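Long-range contact in branched-chain-amino-acid aminotransferase (Pseudomonas aeruginosa, PDB 6NST), which probably transfers the amino group between leucine, isoleucine or valine and 2-oxoglutarate with the help of pyridoxal 5'-phosphate, serving branched-chain amino-acid biosynthesis: residues I203-A215 and A229-I241. The protein carries 1 engineered substitution. Residues are numbered along the deposited sequence; the frame is centred on the assembly and turned at random.
Sequences IKDGVIYTPEVTA and AAEHGFKLVEKRI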
loop_
_atom_site.group_PDB
_atom_site.type_symbol
_atom_site.label_atom_id
_atom_site.label_comp_id
_atom_site.label_asym_id
_atom_site.label_seq_id
_atom_site.Cartn_x
_atom_site.Cartn_y
_atom_site.Cartn_z
ATOM N N ILE A 203 -27.970 -3.658 -3.837
ATOM C CA ILE A 203 -29.113 -2.756 -3.776
ATOM C C ILE A 203 -29.366 -2.411 -2.316
ATOM O O ILE A 203 -29.386 -3.300 -1.457
ATOM C CB ILE A 203 -30.371 -3.374 -4.420
ATOM C CG1 ILE A 203 -30.270 -3.358 -5.947
ATOM C CG2 ILE A 203 -31.625 -2.631 -3.979
ATOM C CD1 ILE A 203 -29.501 -4.516 -6.534
ATOM N N LYS A 204 -29.548 -1.123 -2.036
ATOM C CA LYS A 204 -29.854 -0.653 -0.688
ATOM C C LYS A 204 -30.896 0.449 -0.807
ATOM O O LYS A 204 -30.618 1.509 -1.380
ATOM C CB LYS A 204 -28.597 -0.151 0.025
ATOM C CG LYS A 204 -28.807 0.221 1.488
ATOM C CD LYS A 204 -29.385 -0.943 2.275
ATOM C CE LYS A 204 -29.496 -0.613 3.758
ATOM N NZ LYS A 204 -28.158 -0.405 4.387
ATOM N N ASP A 205 -32.096 0.189 -0.281
ATOM C CA ASP A 205 -33.197 1.154 -0.292
ATOM C C ASP A 205 -33.567 1.566 -1.716
ATOM O O ASP A 205 -33.791 2.743 -2.007
ATOM C CB ASP A 205 -32.867 2.377 0.566
ATOM C CG ASP A 205 -32.569 2.010 2.007
ATOM O OD1 ASP A 205 -33.195 1.058 2.517
ATOM O OD2 ASP A 205 -31.702 2.663 2.626
ATOM N N GLY A 206 -33.633 0.583 -2.614
ATOM C CA GLY A 206 -34.060 0.814 -3.977
ATOM C C GLY A 206 -33.031 1.443 -4.886
ATOM O O GLY A 206 -33.361 1.766 -6.035
ATOM N N VAL A 207 -31.799 1.632 -4.420
ATOM C CA VAL A 207 -30.731 2.221 -5.217
ATOM C C VAL A 207 -29.696 1.144 -5.505
ATOM O O VAL A 207 -29.346 0.353 -4.622
ATOM C CB VAL A 207 -30.095 3.430 -4.501
ATOM C CG1 VAL A 207 -29.010 4.056 -5.365
ATOM C CG2 VAL A 207 -31.162 4.456 -4.151
ATOM N N ILE A 208 -29.215 1.108 -6.742
ATOM C CA ILE A 208 -28.217 0.132 -7.158
ATOM C C ILE A 208 -26.830 0.716 -6.926
ATOM O O ILE A 208 -26.548 1.851 -7.327
ATOM C CB ILE A 208 -28.411 -0.260 -8.630
ATOM C CG1 ILE A 208 -29.837 -0.754 -8.866
ATOM C CG2 ILE A 208 -27.400 -1.324 -9.034
ATOM C CD1 ILE A 208 -30.174 -0.972 -10.323
ATOM N N TYR A 209 -25.968 -0.054 -6.273
ATOM C CA TYR A 209 -24.570 0.306 -6.093
ATOM C C TYR A 209 -23.696 -0.766 -6.725
ATOM O O TYR A 209 -24.032 -1.954 -6.692
ATOM C CB TYR A 209 -24.216 0.470 -4.610
ATOM C CG TYR A 209 -25.016 1.542 -3.905
ATOM C CD1 TYR A 209 -26.230 1.244 -3.299
ATOM C CD2 TYR A 209 -24.558 2.852 -3.847
ATOM C CE1 TYR A 209 -26.967 2.219 -2.654
ATOM C CE2 TYR A 209 -25.288 3.837 -3.202
ATOM C CZ TYR A 209 -26.491 3.513 -2.608
ATOM O OH TYR A 209 -27.224 4.484 -1.965
ATOM N N THR A 210 -22.581 -0.344 -7.309
ATOM C CA THR A 210 -21.636 -1.263 -7.921
ATOM C C THR A 210 -20.262 -0.615 -7.879
ATOM O O THR A 210 -20.160 0.617 -7.924
ATOM C CB THR A 210 -22.034 -1.607 -9.368
ATOM O OG1 THR A 210 -21.148 -2.603 -9.892
ATOM C CG2 THR A 210 -21.987 -0.371 -10.261
ATOM N N PRO A 211 -19.197 -1.406 -7.753
ATOM C CA PRO A 211 -17.851 -0.821 -7.746
ATOM C C PRO A 211 -17.569 -0.082 -9.044
ATOM O O PRO A 211 -17.903 -0.552 -10.134
ATOM C CB PRO A 211 -16.933 -2.037 -7.578
ATOM C CG PRO A 211 -17.793 -3.075 -6.935
ATOM C CD PRO A 211 -19.171 -2.855 -7.488
ATOM N N GLU A 212 -16.967 1.096 -8.913
ATOM C CA GLU A 212 -16.577 1.866 -10.084
ATOM C C GLU A 212 -15.531 1.104 -10.890
ATOM O O GLU A 212 -14.768 0.296 -10.353
ATOM C CB GLU A 212 -16.036 3.232 -9.658
ATOM C CG GLU A 212 -15.774 3.336 -8.162
ATOM C CD GLU A 212 -15.177 4.670 -7.756
ATOM O OE1 GLU A 212 -15.734 5.718 -8.148
ATOM O OE2 GLU A 212 -14.149 4.668 -7.047
ATOM N N VAL A 213 -15.511 1.356 -12.199
ATOM C CA VAL A 213 -14.577 0.690 -13.101
ATOM C C VAL A 213 -13.157 1.061 -12.694
ATOM O O VAL A 213 -12.495 1.867 -13.358
ATOM C CB VAL A 213 -14.854 1.059 -14.568
ATOM C CG1 VAL A 213 -14.156 0.083 -15.504
ATOM C CG2 VAL A 213 -16.349 1.086 -14.833
ATOM N N THR A 214 -12.684 0.472 -11.597
ATOM C CA THR A 214 -11.411 0.847 -10.998
ATOM C C THR A 214 -10.373 -0.240 -11.233
ATOM O O THR A 214 -9.559 -0.145 -12.158
ATOM C CB THR A 214 -11.592 1.102 -9.500
ATOM O OG1 THR A 214 -12.911 1.608 -9.260
ATOM C CG2 THR A 214 -10.590 2.120 -9.011
ATOM N N ALA A 215 -10.395 -1.280 -10.403
ATOM C CA ALA A 215 -9.513 -2.426 -10.563
ATOM C C ALA A 215 -10.248 -3.673 -11.035
ATOM O O ALA A 215 -9.611 -4.715 -11.232
ATOM C CB ALA A 215 -8.782 -2.716 -9.247
ATOM N N ALA A 229 -30.884 -0.745 -16.179
ATOM C CA ALA A 229 -31.302 -0.086 -14.946
ATOM C C ALA A 229 -31.787 1.330 -15.222
ATOM O O ALA A 229 -32.779 1.781 -14.636
ATOM C CB ALA A 229 -30.158 -0.075 -13.932
ATOM N N ALA A 230 -31.102 2.045 -16.118
ATOM C CA ALA A 230 -31.550 3.380 -16.499
ATOM C C ALA A 230 -32.892 3.328 -17.221
ATOM O O ALA A 230 -33.760 4.177 -16.989
ATOM C CB ALA A 230 -30.495 4.056 -17.372
ATOM N N GLU A 231 -33.081 2.334 -18.093
ATOM C CA GLU A 231 -34.342 2.196 -18.813
ATOM C C GLU A 231 -35.502 1.835 -17.894
ATOM O O GLU A 231 -36.661 2.067 -18.259
ATOM C CB GLU A 231 -34.209 1.145 -19.917
ATOM C CG GLU A 231 -33.266 1.545 -21.041
ATOM C CD GLU A 231 -33.108 0.458 -22.091
ATOM O OE1 GLU A 231 -33.701 -0.629 -21.920
ATOM O OE2 GLU A 231 -32.391 0.693 -23.087
ATOM N N HIS A 232 -35.223 1.278 -16.717
ATOM C CA HIS A 232 -36.254 0.945 -15.746
ATOM C C HIS A 232 -36.377 1.991 -14.643
ATOM O O HIS A 232 -36.988 1.714 -13.606
ATOM C CB HIS A 232 -35.985 -0.431 -15.134
ATOM C CG HIS A 232 -36.366 -1.573 -16.023
ATOM N ND1 HIS A 232 -35.715 -1.844 -17.207
ATOM C CD2 HIS A 232 -37.333 -2.512 -15.900
ATOM C CE1 HIS A 232 -36.264 -2.902 -17.775
ATOM N NE2 HIS A 232 -37.248 -3.327 -17.001
ATOM N N GLY A 233 -35.805 3.178 -14.844
ATOM C CA GLY A 233 -35.908 4.235 -13.858
ATOM C C GLY A 233 -35.197 3.970 -12.550
ATOM O O GLY A 233 -35.529 4.594 -11.540
ATOM N N PHE A 234 -34.230 3.058 -12.537
ATOM C CA PHE A 234 -33.466 2.769 -11.333
ATOM C C PHE A 234 -32.318 3.756 -11.189
ATOM O O PHE A 234 -31.667 4.120 -12.172
ATOM C CB PHE A 234 -32.923 1.340 -11.366
ATOM C CG PHE A 234 -33.946 0.297 -11.028
ATOM C CD1 PHE A 234 -34.870 0.518 -10.022
ATOM C CD2 PHE A 234 -33.986 -0.903 -11.717
ATOM C CE1 PHE A 234 -35.815 -0.439 -9.706
ATOM C CE2 PHE A 234 -34.929 -1.864 -11.407
ATOM C CZ PHE A 234 -35.845 -1.630 -10.400
ATOM N N LYS A 235 -32.082 4.195 -9.956
ATOM C CA LYS A 235 -30.913 5.006 -9.654
ATOM C C LYS A 235 -29.719 4.093 -9.407
ATOM O O LYS A 235 -29.815 3.125 -8.646
ATOM C CB LYS A 235 -31.170 5.894 -8.438
ATOM C CG LYS A 235 -29.990 6.776 -8.065
ATOM C CD LYS A 235 -30.276 7.595 -6.817
ATOM C CE LYS A 235 -29.079 8.454 -6.442
ATOM N NZ LYS A 235 -29.326 9.241 -5.203
ATOM N N LEU A 236 -28.597 4.395 -10.055
ATOM C CA LEU A 236 -27.402 3.569 -9.966
ATOM C C LEU A 236 -26.213 4.445 -9.600
ATOM O O LEU A 236 -26.009 5.503 -10.203
ATOM C CB LEU A 236 -27.147 2.829 -11.284
ATOM C CG LEU A 236 -26.217 1.616 -11.222
ATOM C CD1 LEU A 236 -26.711 0.524 -12.158
ATOM C CD2 LEU A 236 -24.786 2.009 -11.563
ATOM N N VAL A 237 -25.434 4.001 -8.616
ATOM C CA VAL A 237 -24.297 4.751 -8.097
ATOM C C VAL A 237 -23.051 3.883 -8.203
ATOM O O VAL A 237 -23.051 2.729 -7.758
ATOM C CB VAL A 237 -24.528 5.190 -6.639
ATOM C CG1 VAL A 237 -23.323 5.955 -6.111
ATOM C CG2 VAL A 237 -25.795 6.026 -6.528
ATOM N N GLU A 238 -21.997 4.437 -8.794
ATOM C CA GLU A 238 -20.686 3.803 -8.833
ATOM C C GLU A 238 -19.814 4.433 -7.753
ATOM O O GLU A 238 -19.599 5.650 -7.759
ATOM C CB GLU A 238 -20.035 3.965 -10.206
ATOM C CG GLU A 238 -20.752 3.235 -11.325
ATOM C CD GLU A 238 -20.164 3.543 -12.686
ATOM O OE1 GLU A 238 -19.918 4.734 -12.974
ATOM O OE2 GLU A 238 -19.941 2.596 -13.467
ATOM N N LYS A 239 -19.319 3.610 -6.832
ATOM C CA LYS A 239 -18.501 4.112 -5.738
ATOM C C LYS A 239 -17.722 2.950 -5.139
ATOM O O LYS A 239 -17.911 1.789 -5.510
ATOM C CB LYS A 239 -19.358 4.814 -4.678
ATOM C CG LYS A 239 -20.262 3.897 -3.874
ATOM C CD LYS A 239 -21.057 4.701 -2.851
ATOM C CE LYS A 239 -21.737 3.802 -1.834
ATOM N NZ LYS A 239 -20.742 3.060 -1.018
ATOM N N ARG A 240 -16.827 3.282 -4.213
ATOM C CA ARG A 240 -16.071 2.257 -3.512
ATOM C C ARG A 240 -16.967 1.568 -2.494
ATOM O O ARG A 240 -17.644 2.227 -1.699
ATOM C CB ARG A 240 -14.849 2.866 -2.826
ATOM C CG ARG A 240 -13.989 3.711 -3.745
ATOM C CD ARG A 240 -12.876 4.394 -2.975
ATOM N NE ARG A 240 -11.626 3.645 -3.037
ATOM C CZ ARG A 240 -10.529 3.974 -2.365
ATOM N NH1 ARG A 240 -10.531 5.038 -1.573
ATOM N NH2 ARG A 240 -9.432 3.240 -2.482
ATOM N N ILE A 241 -16.977 0.240 -2.527
ATOM C CA ILE A 241 -17.848 -0.578 -1.695
ATOM C C ILE A 241 -16.975 -1.445 -0.801
ATOM O O ILE A 241 -16.056 -2.116 -1.283
ATOM C CB ILE A 241 -18.785 -1.452 -2.549
ATOM C CG1 ILE A 241 -19.718 -0.581 -3.388
ATOM C CG2 ILE A 241 -19.582 -2.404 -1.667
ATOM C CD1 ILE A 241 -20.594 -1.374 -4.333
#
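Ile208 O accepts the shortest bond between the two strands, from Val237 N at 2.7 Å, and the CA-H of Leu236 leans on the same oxygen. Ile208 also donates: its N reaches Lys235 O at 2.8 Å, so Ile208 bonds to the residues on either side of Leu236, as expected of a parallel pair. Thr210 repeats the pattern through longer bonds, Thr210 N to Val237 O and Thr210 O to Lys239 N, the last at 3.3 Å.

On one face, beta-branched Val207 and Val237 suit extended backbone, and Val207 CG1 meets Val237 CG2. The Tyr209 ring lies alongside Val237, its CD2 3.6 Å from Val237 CB, and the same ring atom meets Lys239 CE. With CG set between backbone N and carbonyl carbon (chi1 69°), the lysine lays its methylenes by the ring while NZ pairs with Glu245.

On the other face Ile208 splits its branches: CG2 touches Leu236 CD1, whereas CD1 ends 3.7 Å from both Ala229 CB and Phe234 CB, where the short alanine side chain lets the last turn of the helix come close. Thr210 turns CG2 to Leu236 CD2 and gives OG1 to Ile200 O. Gly233, with positive phi, closes helix 220-231 in a Schellman motif and turns the chain into the second strand.

Strand 207-210, helix 220-231 and strand 235-238 thus form a beta-alpha-beta unit, the helix covering Leu236 and binding Glu238 through Arg222. Strand 199-204 flanks strand 207-210 as its antiparallel partner, and helix 279-292 packs on Ile208 and Phe234.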